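Side-chain contacts in beta-galactosidase (Bacillus circulans subsp. alkalophilus, PDB 3TTY), which hydrolyses beta-galactosides to release galactose, using a TIM-barrel catalytic domain within a three-chain assembly: residues A[285-290]-A[331-336]; A[429-434]-A[439-444]; A[448-453]-A[473-478]; A[462-467]-A[503-508]. One frame throughout, in Å; residues are numbered along the deposited sequence.

Followed from the N terminus, interaction 1 comes first and closes a loop of 40 residues between two helices of the TIM barrel. Interaction 2 then closes a turn of only four residues, joining helix 423-435 to strand 441-444 in the trimerisation domain. It touches interaction 1 through S285 OG and D432 OD1, 2.6 Å apart and probably hydrogen-bonded, which ties barrel to trimerisation domain. Interactions 3 and 4 close loops of 19 and 35 residues and cross: their segments alternate, with strand 455-458 lying between 448-453 and 462-467. Interaction 3 meets interaction 2 where D442 OD2 lies 2.9 Å from Y453 OH, a probable hydrogen bond.

Interaction 1: A[285-290]-A[331-336]; sequences SFTAMA and SYQAVA
Q333 reaches across to T287 and A288, and its flat amide end makes the whole contact. The side chain is extended: CG stands trans to the main-chain nitrogen (chi1 -165°) and chi2 of -171° carries the amide straight on, bridging two backbones whose nearest CA atoms, those of A288 and Q333, are 7.0 Å apart. The T287 side chain meets it at about a right angle. T287 OG1 lies 3.1 Å from Q333 OE1, and the geometry supports only a weak hydrogen bond with the hydroxyl as donor.

The other branch of the amide faces the neighbouring residue, with Q333 NE2 3.8 Å from A288 CB, a packing contact against a methyl group. That nitrogen has stronger partners nearby, the carbonyl oxygen of F284 and OE1 of E618. Two acceptors at NE2 and a donor at OE1 together fix which way round the amide is turned. All three residues are buried, so a leucine in place of Q333 would probably leave the F284 carbonyl and the E618 carboxylate without this donor, and the T287 hydroxyl without its acceptor.

In the TIM barrel, helix 284-296 follows strand 273-275 and helix 326-336 follows strand 303-307, so the amide links consecutive outer helices. Helix 423-435 packs on F286 and M289, helix 371-386 on S331 and Y332, and strand 627-634 against Q333 itself.

Interaction 2: A[429-434]-A[439-444]; sequences KYYDAL and IQTDMI
L434 and T441 form one tight part of this contact, the leucine lying across the threonine methyl. T441 CG2 is 3.5 Å from L434 CD1 and 3.6 Å from L434 CB, so the methyl is wedged against both the root and the branch of the leucine. The other branch, L434 CD2, meets I439 CG2 at 3.7 Å. Beside this apolar patch the backbone is pinned: I439 N donates to L434 O over 3.3 Å at an N-H...O angle of 169°, nearly straight, although the donor stands 41° out of the carbonyl plane.

Helix 423-435 here runs almost antiparallel to strand 441-444, the short axes making 161°. Since that strand pairs in parallel with strand 399-402, earlier in the chain, the helix belongs to a beta-alpha-beta crossover at the edge of the mixed sheet.

Packing is equally close round the Y431 ring. T441 sends its methyl to the leucine and its hydroxyl to the ring, where OG1 approaches Y431 CE1 obliquely at 3.3 Å. M443, bent at chi2 and chi3, brings SD to 4.6 Å from the centroid of the Y431 ring, an oblique Met-aromatic contact. The phenol OH is bonded to N292 of helix 284-296. The loose side lies at K429 and Q440, both partly exposed, which make no contact across and turn to other partners, the Q440 amide oxygen accepting from the backbone N of E621.

Interaction 3: A[448-453]-A[473-478]; sequences EDLSKY and ERFVAQ
A chi1 of 165° swings the ring of F475 trans to its own main-chain nitrogen and lays it against L450 and Y453 in the loop opposite. L450 sits with chi1 near -99° and chi2 near 23°, away from the usual staggered values, and presents its CB rather than its branch tips: L450 CB is 3.7 Å from F475 CD1. Higher up, L450 CD2 reaches only F475 CB, and the two side chains cross at about a right angle.

Two backbone oxygens also approach the CD1-CE1 end of the ring. Y453 O comes to 3.4 Å from F475 CE1 at the ring edge, close to the ring plane, whereas L450 O, also 3.4 Å from F475 CD1, approaches obliquely. L450 O is at the same time the acceptor of Y453 N in a type I turn. Ahead of it stands an Asx turn: D449 OD1 takes S451 N at 3.0 Å from well above the carboxylate plane, and S451 OG at 2.8 Å on its syn side, close to that plane. Two bonds on one oxygen thus hold the start of the turn.

An alanine in place of F475 would probably open a gap beside L450 CB and take the ring away from both carbonyl oxygens.

Beneath the contact runs strand 455-458, whose V456 touches both L450 and F475. Strand, helix 468-477 and the parallel neighbour strand 481-485 form a beta-alpha-beta crossover, and F475 packs the crossing helix against the loop that leads into its first strand.

Interaction 4: A[462-467]-A[503-508]; sequences YMVKPG and PGELRN
The carboxylate of E505 turns one face to V464: V464 CG1 stands almost directly above E505 CD, 4.2 Å away and close to the normal of the group. Along the carboxylate's oxygen side sit two waters, both displaced from its plane toward V464. One is hydrogen-bonded to E505 OE1 at 2.8 Å and to K465 O at 2.7 Å. The other lies 2.8 Å from V464 O and beside E505 OE2, at a separation so short that its exact length is doubtful. The charged end is therefore tied to the opposite backbone through solvent.

V464 divides its two methyls between the partners. Chi1 of 170° puts CG1 trans to the main-chain nitrogen, facing the carboxylate, and leaves CG2 for L506, whose CD1 it meets at 4.0 Å in a loose apolar contact. The extended E505 chain and V464 run alongside one another, pointing opposite ways, with E505 on the exposed side and L506 buried.

Segment 462-467 links strand 455-458 to helix 468-477, with G467 at the N-cap, while segment 503-508 runs into helix 507-510. Y462 packs on helix 405-413, and its OH is hydrogen-bonded to Y357 of the second subunit.

Interaction 1: A[285-290]-A[331-336]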
loop_
_atom_site.group_PDB
_atom_site.type_symbol
_atom_site.label_atom_id
_atom_site.label_comp_id
_atom_site.label_asym_id
_atom_site.label_seq_id
_atom_site.Cartn_x
_atom_site.Cartn_y
_atom_site.Cartn_z
ATOM N N SER A 285 -19.564 20.577 -9.507
ATOM C CA SER A 285 -18.857 21.517 -10.378
ATOM C C SER A 285 -17.739 20.807 -11.144
ATOM O O SER A 285 -17.339 21.245 -12.227
ATOM C CB SER A 285 -18.287 22.686 -9.573
ATOM O OG SER A 285 -17.351 22.239 -8.608
ATOM N N PHE A 286 -17.244 19.708 -10.583
ATOM C CA PHE A 286 -16.267 18.907 -11.291
ATOM C C PHE A 286 -16.867 18.169 -12.486
ATOM O O PHE A 286 -16.295 18.197 -13.578
ATOM C CB PHE A 286 -15.544 17.907 -10.380
ATOM C CG PHE A 286 -14.519 17.091 -11.114
ATOM C CD1 PHE A 286 -13.246 17.597 -11.337
ATOM C CD2 PHE A 286 -14.841 15.849 -11.635
ATOM C CE1 PHE A 286 -12.302 16.864 -12.046
ATOM C CE2 PHE A 286 -13.899 15.108 -12.340
ATOM C CZ PHE A 286 -12.628 15.621 -12.549
ATOM N N THR A 287 -18.000 17.494 -12.307
ATOM C CA THR A 287 -18.560 16.813 -13.470
ATOM C C THR A 287 -19.004 17.836 -14.531
ATOM O O THR A 287 -18.925 17.569 -15.727
ATOM C CB THR A 287 -19.611 15.680 -13.142
ATOM O OG1 THR A 287 -20.880 15.956 -13.760
ATOM C CG2 THR A 287 -19.775 15.472 -11.672
ATOM N N ALA A 288 -19.399 19.029 -14.102
ATOM C CA ALA A 288 -19.673 20.105 -15.057
ATOM C C ALA A 288 -18.395 20.494 -15.825
ATOM O O ALA A 288 -18.408 20.691 -17.048
ATOM C CB ALA A 288 -20.258 21.324 -14.336
ATOM N N MET A 289 -17.287 20.607 -15.100
ATOM C CA MET A 289 -16.006 20.912 -15.725
ATOM C C MET A 289 -15.613 19.834 -16.749
ATOM O O MET A 289 -15.037 20.146 -17.796
ATOM C CB MET A 289 -14.907 21.098 -14.664
ATOM C CG MET A 289 -13.624 21.716 -15.217
ATOM S SD MET A 289 -12.307 21.898 -14.004
ATOM C CE MET A 289 -12.150 20.214 -13.409
ATOM N N ALA A 290 -15.939 18.576 -16.458
ATOM C CA ALA A 290 -15.662 17.487 -17.404
ATOM C C ALA A 290 -16.511 17.535 -18.695
ATOM O O ALA A 290 -15.981 17.365 -19.797
ATOM C CB ALA A 290 -15.774 16.113 -16.714
ATOM N N SER A 331 -28.362 14.159 -16.256
ATOM C CA SER A 331 -28.549 14.094 -17.712
ATOM C C SER A 331 -28.666 15.494 -18.307
ATOM O O SER A 331 -28.010 15.801 -19.298
ATOM C CB SER A 331 -29.798 13.278 -18.095
ATOM O OG SER A 331 -29.742 11.956 -17.593
ATOM N N TYR A 332 -29.514 16.337 -17.716
ATOM C CA TYR A 332 -29.633 17.712 -18.194
ATOM C C TYR A 332 -28.383 18.543 -17.902
ATOM O O TYR A 332 -28.113 19.532 -18.592
ATOM C CB TYR A 332 -30.882 18.401 -17.647
ATOM C CG TYR A 332 -32.152 17.942 -18.323
ATOM C CD1 TYR A 332 -32.328 18.107 -19.691
ATOM C CD2 TYR A 332 -33.169 17.340 -17.596
ATOM C CE1 TYR A 332 -33.487 17.677 -20.323
ATOM C CE2 TYR A 332 -34.324 16.911 -18.216
ATOM C CZ TYR A 332 -34.474 17.082 -19.577
ATOM O OH TYR A 332 -35.625 16.665 -20.186
ATOM N N GLN A 333 -27.620 18.148 -16.887
ATOM C CA GLN A 333 -26.351 18.811 -16.653
ATOM C C GLN A 333 -25.435 18.592 -17.861
ATOM O O GLN A 333 -24.770 19.522 -18.310
ATOM C CB GLN A 333 -25.674 18.349 -15.359
ATOM C CG GLN A 333 -24.540 19.284 -14.918
ATOM C CD GLN A 333 -23.734 18.718 -13.767
ATOM O OE1 GLN A 333 -23.542 17.503 -13.667
ATOM N NE2 GLN A 333 -23.258 19.600 -12.884
ATOM N N ALA A 334 -25.413 17.372 -18.387
ATOM C CA ALA A 334 -24.641 17.089 -19.585
ATOM C C ALA A 334 -25.130 17.942 -20.751
ATOM O O ALA A 334 -24.337 18.605 -21.430
ATOM C CB ALA A 334 -24.705 15.629 -19.930
ATOM N N VAL A 335 -26.440 17.945 -20.975
ATOM C CA VAL A 335 -27.000 18.704 -22.082
ATOM C C VAL A 335 -26.637 20.183 -21.960
ATOM O O VAL A 335 -26.272 20.831 -22.943
ATOM C CB VAL A 335 -28.532 18.550 -22.154
ATOM C CG1 VAL A 335 -29.098 19.391 -23.301
ATOM C CG2 VAL A 335 -28.906 17.074 -22.304
ATOM N N ALA A 336 -26.732 20.698 -20.736
ATOM C CA ALA A 336 -26.415 22.086 -20.421
ATOM C C ALA A 336 -24.997 22.461 -20.860
ATOM O O ALA A 336 -24.713 23.625 -21.148
ATOM C CB ALA A 336 -26.565 22.314 -18.923
#

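Interaction 2: A[429-434]-A[439-444]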
loop_
_atom_site.group_PDB
_atom_site.type_symbol
_atom_site.label_atom_id
_atom_site.label_comp_id
_atom_site.label_asym_id
_atom_site.label_seq_id
_atom_site.Cartn_x
_atom_site.Cartn_y
_atom_site.Cartn_z
ATOM N N LYS A 429 -10.231 24.527 -8.822
ATOM C CA LYS A 429 -10.467 25.602 -7.849
ATOM C C LYS A 429 -10.900 26.867 -8.572
ATOM O O LYS A 429 -11.742 27.618 -8.076
ATOM C CB LYS A 429 -9.230 25.885 -6.997
ATOM C CG LYS A 429 -8.909 24.804 -5.986
ATOM C CD LYS A 429 -7.584 25.081 -5.298
ATOM C CE LYS A 429 -7.323 24.051 -4.215
ATOM N NZ LYS A 429 -5.931 24.098 -3.743
ATOM N N TYR A 430 -10.325 27.100 -9.750
ATOM C CA TYR A 430 -10.656 28.293 -10.523
ATOM C C TYR A 430 -11.987 28.112 -11.237
ATOM O O TYR A 430 -12.800 29.038 -11.299
ATOM C CB TYR A 430 -9.532 28.651 -11.512
ATOM C CG TYR A 430 -8.392 29.393 -10.840
ATOM C CD1 TYR A 430 -8.370 30.787 -10.790
ATOM C CD2 TYR A 430 -7.365 28.704 -10.217
ATOM C CE1 TYR A 430 -7.343 31.464 -10.143
ATOM C CE2 TYR A 430 -6.341 29.370 -9.580
ATOM C CZ TYR A 430 -6.328 30.747 -9.549
ATOM O OH TYR A 430 -5.295 31.399 -8.905
ATOM N N TYR A 431 -12.216 26.916 -11.769
ATOM C CA TYR A 431 -13.475 26.627 -12.444
ATOM C C TYR A 431 -14.671 26.700 -11.477
ATOM O O TYR A 431 -15.697 27.272 -11.806
ATOM C CB TYR A 431 -13.426 25.268 -13.134
ATOM C CG TYR A 431 -14.643 24.992 -13.991
ATOM C CD1 TYR A 431 -14.685 25.394 -15.323
ATOM C CD2 TYR A 431 -15.760 24.339 -13.466
ATOM C CE1 TYR A 431 -15.794 25.140 -16.114
ATOM C CE2 TYR A 431 -16.871 24.082 -14.251
ATOM C CZ TYR A 431 -16.886 24.488 -15.567
ATOM O OH TYR A 431 -17.986 24.247 -16.345
ATOM N N ASP A 432 -14.509 26.116 -10.293
ATOM C CA ASP A 432 -15.510 26.143 -9.230
ATOM C C ASP A 432 -15.933 27.579 -8.949
ATOM O O ASP A 432 -17.119 27.903 -8.962
ATOM C CB ASP A 432 -14.908 25.531 -7.967
ATOM C CG ASP A 432 -15.954 25.061 -6.970
ATOM O OD1 ASP A 432 -17.002 24.528 -7.392
ATOM O OD2 ASP A 432 -15.712 25.209 -5.747
ATOM N N ALA A 433 -14.951 28.441 -8.712
ATOM C CA ALA A 433 -15.200 29.839 -8.399
ATOM C C ALA A 433 -16.083 30.503 -9.450
ATOM O O ALA A 433 -16.927 31.335 -9.121
ATOM C CB ALA A 433 -13.874 30.602 -8.248
ATOM N N LEU A 434 -15.886 30.142 -10.713
ATOM C CA LEU A 434 -16.730 30.674 -11.777
ATOM C C LEU A 434 -18.111 30.025 -11.697
ATOM O O LEU A 434 -19.133 30.709 -11.732
ATOM C CB LEU A 434 -16.089 30.439 -13.144
ATOM C CG LEU A 434 -14.844 31.296 -13.453
ATOM C CD1 LEU A 434 -13.890 30.577 -14.390
ATOM C CD2 LEU A 434 -15.243 32.633 -14.052
ATOM N N ILE A 439 -20.960 32.230 -13.986
ATOM C CA ILE A 439 -20.239 32.896 -15.062
ATOM C C ILE A 439 -20.012 31.853 -16.129
ATOM O O ILE A 439 -19.373 30.835 -15.877
ATOM C CB ILE A 439 -18.860 33.440 -14.608
ATOM C CG1 ILE A 439 -18.984 34.335 -13.365
ATOM C CG2 ILE A 439 -18.185 34.190 -15.749
ATOM C CD1 ILE A 439 -19.448 35.739 -13.671
ATOM N N GLN A 440 -20.549 32.095 -17.317
ATOM C CA GLN A 440 -20.413 31.152 -18.414
ATOM C C GLN A 440 -18.940 31.011 -18.781
ATOM O O GLN A 440 -18.256 32.005 -19.026
ATOM C CB GLN A 440 -21.217 31.632 -19.614
ATOM C CG GLN A 440 -21.166 30.694 -20.806
ATOM C CD GLN A 440 -21.920 29.389 -20.568
ATOM O OE1 GLN A 440 -22.696 29.261 -19.606
ATOM N NE2 GLN A 440 -21.686 28.409 -21.443
ATOM N N THR A 441 -18.452 29.777 -18.814
ATOM C CA THR A 441 -17.032 29.533 -19.012
ATOM C C THR A 441 -16.784 28.341 -19.935
ATOM O O THR A 441 -17.549 27.372 -19.941
ATOM C CB THR A 441 -16.347 29.244 -17.669
ATOM O OG1 THR A 441 -16.938 28.075 -17.105
ATOM C CG2 THR A 441 -16.559 30.375 -16.699
ATOM N N ASP A 442 -15.721 28.426 -20.725
ATOM C CA ASP A 442 -15.275 27.316 -21.560
ATOM C C ASP A 442 -13.941 26.793 -21.070
ATOM O O ASP A 442 -13.020 27.576 -20.823
ATOM C CB ASP A 442 -15.043 27.770 -22.998
ATOM C CG ASP A 442 -16.301 28.174 -23.689
ATOM O OD1 ASP A 442 -17.388 27.748 -23.238
ATOM O OD2 ASP A 442 -16.188 28.900 -24.699
ATOM N N MET A 443 -13.833 25.471 -20.964
ATOM C CA MET A 443 -12.539 24.821 -20.821
ATOM C C MET A 443 -11.916 24.778 -22.210
ATOM O O MET A 443 -12.576 24.386 -23.173
ATOM C CB MET A 443 -12.710 23.406 -20.270
ATOM C CG MET A 443 -13.292 23.353 -18.867
ATOM S SD MET A 443 -12.213 24.129 -17.659
ATOM C CE MET A 443 -10.660 23.327 -18.059
ATOM N N ILE A 444 -10.660 25.197 -22.327
ATOM C CA ILE A 444 -10.033 25.285 -23.646
ATOM C C ILE A 444 -8.615 24.733 -23.661
ATOM O O ILE A 444 -7.982 24.611 -22.618
ATOM C CB ILE A 444 -9.985 26.743 -24.160
ATOM C CG1 ILE A 444 -9.110 27.612 -23.246
ATOM C CG2 ILE A 444 -11.396 27.317 -24.290
ATOM C CD1 ILE A 444 -8.652 28.915 -23.902
#

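Interaction 3: A[448-453]-A[473-478]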
loop_
_atom_site.group_PDB
_atom_site.type_symbol
_atom_site.label_atom_id
_atom_site.label_comp_id
_atom_site.label_asym_id
_atom_site.label_seq_id
_atom_site.Cartn_x
_atom_site.Cartn_y
_atom_site.Cartn_z
ATOM N N GLU A 448 -6.229 27.223 -28.266
ATOM C CA GLU A 448 -7.493 27.788 -28.725
ATOM C C GLU A 448 -7.336 29.257 -29.153
ATOM O O GLU A 448 -6.551 30.002 -28.573
ATOM C CB GLU A 448 -8.548 27.673 -27.618
ATOM C CG GLU A 448 -9.942 28.095 -28.045
ATOM C CD GLU A 448 -10.446 27.285 -29.220
ATOM O OE1 GLU A 448 -10.545 26.049 -29.088
ATOM O OE2 GLU A 448 -10.725 27.879 -30.286
ATOM N N ASP A 449 -8.085 29.656 -30.175
ATOM C CA ASP A 449 -8.170 31.053 -30.575
ATOM C C ASP A 449 -8.693 31.874 -29.391
ATOM O O ASP A 449 -9.807 31.667 -28.933
ATOM C CB ASP A 449 -9.101 31.188 -31.787
ATOM C CG ASP A 449 -9.569 32.620 -32.015
ATOM O OD1 ASP A 449 -8.809 33.569 -31.713
ATOM O OD2 ASP A 449 -10.714 32.793 -32.495
ATOM N N LEU A 450 -7.875 32.788 -28.887
ATOM C CA LEU A 450 -8.187 33.487 -27.649
ATOM C C LEU A 450 -9.054 34.719 -27.888
ATOM O O LEU A 450 -9.525 35.349 -26.941
ATOM C CB LEU A 450 -6.887 33.893 -26.952
ATOM C CG LEU A 450 -6.344 33.043 -25.801
ATOM C CD1 LEU A 450 -6.851 31.612 -25.860
ATOM C CD2 LEU A 450 -4.808 33.089 -25.736
ATOM N N SER A 451 -9.261 35.065 -29.154
ATOM C CA SER A 451 -9.884 36.346 -29.493
ATOM C C SER A 451 -11.313 36.520 -28.959
ATOM O O SER A 451 -11.728 37.631 -28.635
ATOM C CB SER A 451 -9.857 36.579 -31.007
ATOM O OG SER A 451 -10.725 35.676 -31.676
ATOM N N LYS A 452 -12.064 35.429 -28.878
ATOM C CA LYS A 452 -13.455 35.499 -28.436
ATOM C C LYS A 452 -13.600 35.706 -26.919
ATOM O O LYS A 452 -14.697 35.960 -26.417
ATOM C CB LYS A 452 -14.222 34.249 -28.886
ATOM C CG LYS A 452 -13.600 32.935 -28.448
ATOM C CD LYS A 452 -14.182 31.742 -29.219
ATOM C CE LYS A 452 -15.602 31.391 -28.771
ATOM N NZ LYS A 452 -16.115 30.122 -29.389
ATOM N N TYR A 453 -12.496 35.610 -26.189
ATOM C CA TYR A 453 -12.573 35.716 -24.741
ATOM C C TYR A 453 -12.202 37.095 -24.221
ATOM O O TYR A 453 -11.574 37.891 -24.914
ATOM C CB TYR A 453 -11.744 34.613 -24.071
ATOM C CG TYR A 453 -12.217 33.242 -24.510
ATOM C CD1 TYR A 453 -13.473 32.771 -24.135
ATOM C CD2 TYR A 453 -11.432 32.438 -25.333
ATOM C CE1 TYR A 453 -13.932 31.531 -24.554
ATOM C CE2 TYR A 453 -11.882 31.196 -25.756
ATOM C CZ TYR A 453 -13.133 30.748 -25.362
ATOM O OH TYR A 453 -13.587 29.521 -25.776
ATOM N N GLU A 473 0.516 37.145 -25.025
ATOM C CA GLU A 473 0.920 38.539 -25.140
ATOM C C GLU A 473 0.002 39.273 -26.114
ATOM O O GLU A 473 -0.491 40.363 -25.826
ATOM C CB GLU A 473 2.373 38.655 -25.585
ATOM C CG GLU A 473 3.380 38.476 -24.461
ATOM C CD GLU A 473 4.765 38.111 -24.975
ATOM O OE1 GLU A 473 4.929 37.963 -26.207
ATOM O OE2 GLU A 473 5.691 37.966 -24.146
ATOM N N ARG A 474 -0.256 38.667 -27.265
ATOM C CA ARG A 474 -1.157 39.293 -28.229
ATOM C C ARG A 474 -2.596 39.440 -27.697
ATOM O O ARG A 474 -3.224 40.486 -27.870
ATOM C CB ARG A 474 -1.139 38.540 -29.552
ATOM C CG ARG A 474 -1.797 39.283 -30.683
ATOM C CD ARG A 474 -1.318 38.741 -32.012
ATOM N NE ARG A 474 0.142 38.750 -32.084
ATOM C CZ ARG A 474 0.903 37.661 -32.027
ATOM N NH1 ARG A 474 0.339 36.458 -31.909
ATOM N NH2 ARG A 474 2.230 37.777 -32.101
ATOM N N PHE A 475 -3.102 38.394 -27.044
ATOM C CA PHE A 475 -4.422 38.434 -26.400
ATOM C C PHE A 475 -4.514 39.558 -25.369
ATOM O O PHE A 475 -5.451 40.362 -25.388
ATOM C CB PHE A 475 -4.741 37.086 -25.742
ATOM C CG PHE A 475 -5.895 37.132 -24.770
ATOM C CD1 PHE A 475 -7.206 37.184 -25.227
ATOM C CD2 PHE A 475 -5.668 37.096 -23.398
ATOM C CE1 PHE A 475 -8.272 37.223 -24.328
ATOM C CE2 PHE A 475 -6.728 37.129 -22.498
ATOM C CZ PHE A 475 -8.029 37.196 -22.969
ATOM N N VAL A 476 -3.526 39.633 -24.488
ATOM C CA VAL A 476 -3.534 40.629 -23.427
ATOM C C VAL A 476 -3.356 42.054 -23.962
ATOM O O VAL A 476 -4.046 42.973 -23.528
ATOM C CB VAL A 476 -2.462 40.334 -22.365
ATOM C CG1 VAL A 476 -2.434 41.431 -21.310
ATOM C CG2 VAL A 476 -2.703 38.959 -21.728
ATOM N N ALA A 477 -2.440 42.236 -24.906
ATOM C CA ALA A 477 -2.188 43.559 -25.466
ATOM C C ALA A 477 -3.419 44.120 -26.182
ATOM O O ALA A 477 -3.626 45.340 -26.206
ATOM C CB ALA A 477 -0.991 43.526 -26.415
ATOM N N GLN A 478 -4.232 43.232 -26.757
ATOM C CA GLN A 478 -5.440 43.660 -27.455
ATOM C C GLN A 478 -6.571 43.991 -26.496
ATOM O O GLN A 478 -7.628 44.452 -26.917
ATOM C CB GLN A 478 -5.899 42.616 -28.474
ATOM C CG GLN A 478 -4.973 42.477 -29.682
ATOM C CD GLN A 478 -5.633 41.756 -30.851
ATOM O OE1 GLN A 478 -5.531 40.533 -30.982
ATOM N NE2 GLN A 478 -6.317 42.518 -31.708
#

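Interaction 4: A[462-467]-A[503-508]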
loop_
_atom_site.group_PDB
_atom_site.type_symbol
_atom_site.label_atom_id
_atom_site.label_comp_id
_atom_site.label_asym_id
_atom_site.label_seq_id
_atom_site.Cartn_x
_atom_site.Cartn_y
_atom_site.Cartn_z
ATOM N N TYR A 462 2.733 25.267 -16.021
ATOM C CA TYR A 462 4.099 24.827 -15.819
ATOM C C TYR A 462 4.847 24.683 -17.139
ATOM O O TYR A 462 5.932 25.243 -17.308
ATOM C CB TYR A 462 4.061 23.500 -15.061
ATOM C CG TYR A 462 5.362 22.736 -14.964
ATOM C CD1 TYR A 462 6.365 23.120 -14.068
ATOM C CD2 TYR A 462 5.569 21.592 -15.730
ATOM C CE1 TYR A 462 7.550 22.393 -13.970
ATOM C CE2 TYR A 462 6.735 20.867 -15.632
ATOM C CZ TYR A 462 7.724 21.265 -14.758
ATOM O OH TYR A 462 8.882 20.515 -14.675
ATOM N N MET A 463 4.257 23.955 -18.083
ATOM C CA MET A 463 4.838 23.848 -19.418
ATOM C C MET A 463 4.304 24.916 -20.381
ATOM O O MET A 463 3.093 25.045 -20.586
ATOM C CB MET A 463 4.619 22.455 -20.016
ATOM C CG MET A 463 4.988 22.363 -21.520
ATOM S SD MET A 463 4.602 20.730 -22.201
ATOM C CE MET A 463 5.584 19.733 -21.090
ATOM N N VAL A 464 5.226 25.669 -20.971
ATOM C CA VAL A 464 4.894 26.647 -21.993
ATOM C C VAL A 464 5.402 26.176 -23.355
ATOM O O VAL A 464 6.604 26.025 -23.554
ATOM C CB VAL A 464 5.474 28.018 -21.646
ATOM C CG1 VAL A 464 5.333 28.970 -22.823
ATOM C CG2 VAL A 464 4.766 28.572 -20.415
ATOM N N LYS A 465 4.470 25.926 -24.277
ATOM C CA LYS A 465 4.782 25.372 -25.591
ATOM C C LYS A 465 5.055 26.495 -26.590
ATOM O O LYS A 465 4.670 27.636 -26.351
ATOM C CB LYS A 465 3.624 24.504 -26.091
ATOM C CG LYS A 465 3.263 23.324 -25.193
ATOM C CD LYS A 465 2.071 22.582 -25.775
ATOM C CE LYS A 465 1.571 21.474 -24.856
ATOM N NZ LYS A 465 0.510 20.673 -25.541
ATOM N N PRO A 466 5.710 26.172 -27.719
ATOM C CA PRO A 466 6.037 27.192 -28.724
ATOM C C PRO A 466 4.780 27.931 -29.167
ATOM O O PRO A 466 3.722 27.304 -29.339
ATOM C CB PRO A 466 6.605 26.375 -29.890
ATOM C CG PRO A 466 7.105 25.112 -29.265
ATOM C CD PRO A 466 6.165 24.830 -28.121
ATOM N N GLY A 467 4.900 29.246 -29.334
ATOM C CA GLY A 467 3.787 30.073 -29.766
ATOM C C GLY A 467 2.821 30.484 -28.663
ATOM O O GLY A 467 2.026 31.407 -28.844
ATOM N N PRO A 503 8.786 33.609 -14.467
ATOM C CA PRO A 503 8.201 32.574 -15.329
ATOM C C PRO A 503 8.674 32.615 -16.786
ATOM O O PRO A 503 7.854 32.517 -17.711
ATOM C CB PRO A 503 6.703 32.889 -15.263
ATOM C CG PRO A 503 6.649 34.367 -15.096
ATOM C CD PRO A 503 7.869 34.755 -14.287
ATOM N N GLY A 504 9.981 32.750 -16.988
ATOM C CA GLY A 504 10.561 32.539 -18.306
ATOM C C GLY A 504 9.900 33.329 -19.415
ATOM O O GLY A 504 9.962 34.548 -19.408
ATOM N N GLU A 505 9.275 32.641 -20.368
ATOM C CA GLU A 505 8.663 33.317 -21.511
ATOM C C GLU A 505 7.461 34.179 -21.112
ATOM O O GLU A 505 7.025 35.031 -21.882
ATOM C CB GLU A 505 8.254 32.310 -22.593
ATOM C CG GLU A 505 9.388 31.373 -23.034
ATOM C CD GLU A 505 8.993 30.471 -24.195
ATOM O OE1 GLU A 505 8.261 30.944 -25.091
ATOM O OE2 GLU A 505 9.413 29.289 -24.219
ATOM N N LEU A 506 6.926 33.952 -19.914
ATOM C CA LEU A 506 5.771 34.710 -19.435
ATOM C C LEU A 506 6.187 35.869 -18.519
ATOM O O LEU A 506 5.333 36.562 -17.965
ATOM C CB LEU A 506 4.784 33.793 -18.691
ATOM C CG LEU A 506 4.142 32.631 -19.454
ATOM C CD1 LEU A 506 3.328 31.760 -18.522
ATOM C CD2 LEU A 506 3.278 33.142 -20.589
ATOM N N ARG A 507 7.496 36.077 -18.364
ATOM C CA ARG A 507 8.002 37.081 -17.422
ATOM C C ARG A 507 7.597 38.507 -17.810
ATOM O O ARG A 507 7.191 39.294 -16.964
ATOM C CB ARG A 507 9.521 36.973 -17.256
ATOM C CG ARG A 507 10.128 38.001 -16.301
ATOM C CD ARG A 507 11.610 37.694 -16.046
ATOM N NE ARG A 507 12.258 38.638 -15.132
ATOM C CZ ARG A 507 13.523 38.521 -14.725
ATOM N NH1 ARG A 507 14.265 37.497 -15.139
ATOM N NH2 ARG A 507 14.054 39.415 -13.898
ATOM N N ASN A 508 7.669 38.824 -19.093
ATOM C CA ASN A 508 7.311 40.156 -19.539
ATOM C C ASN A 508 5.835 40.452 -19.368
ATOM O O ASN A 508 5.461 41.520 -18.886
ATOM C CB ASN A 508 7.705 40.370 -21.000
ATOM C CG ASN A 508 9.197 40.442 -21.189
ATOM O OD1 ASN A 508 9.925 40.973 -20.333
ATOM N ND2 ASN A 508 9.676 39.905 -22.315
HETATM O O HOH W 1 8.054 27.512 -25.378
HETATM O O HOH W 2 5.890 30.068 -26.325
#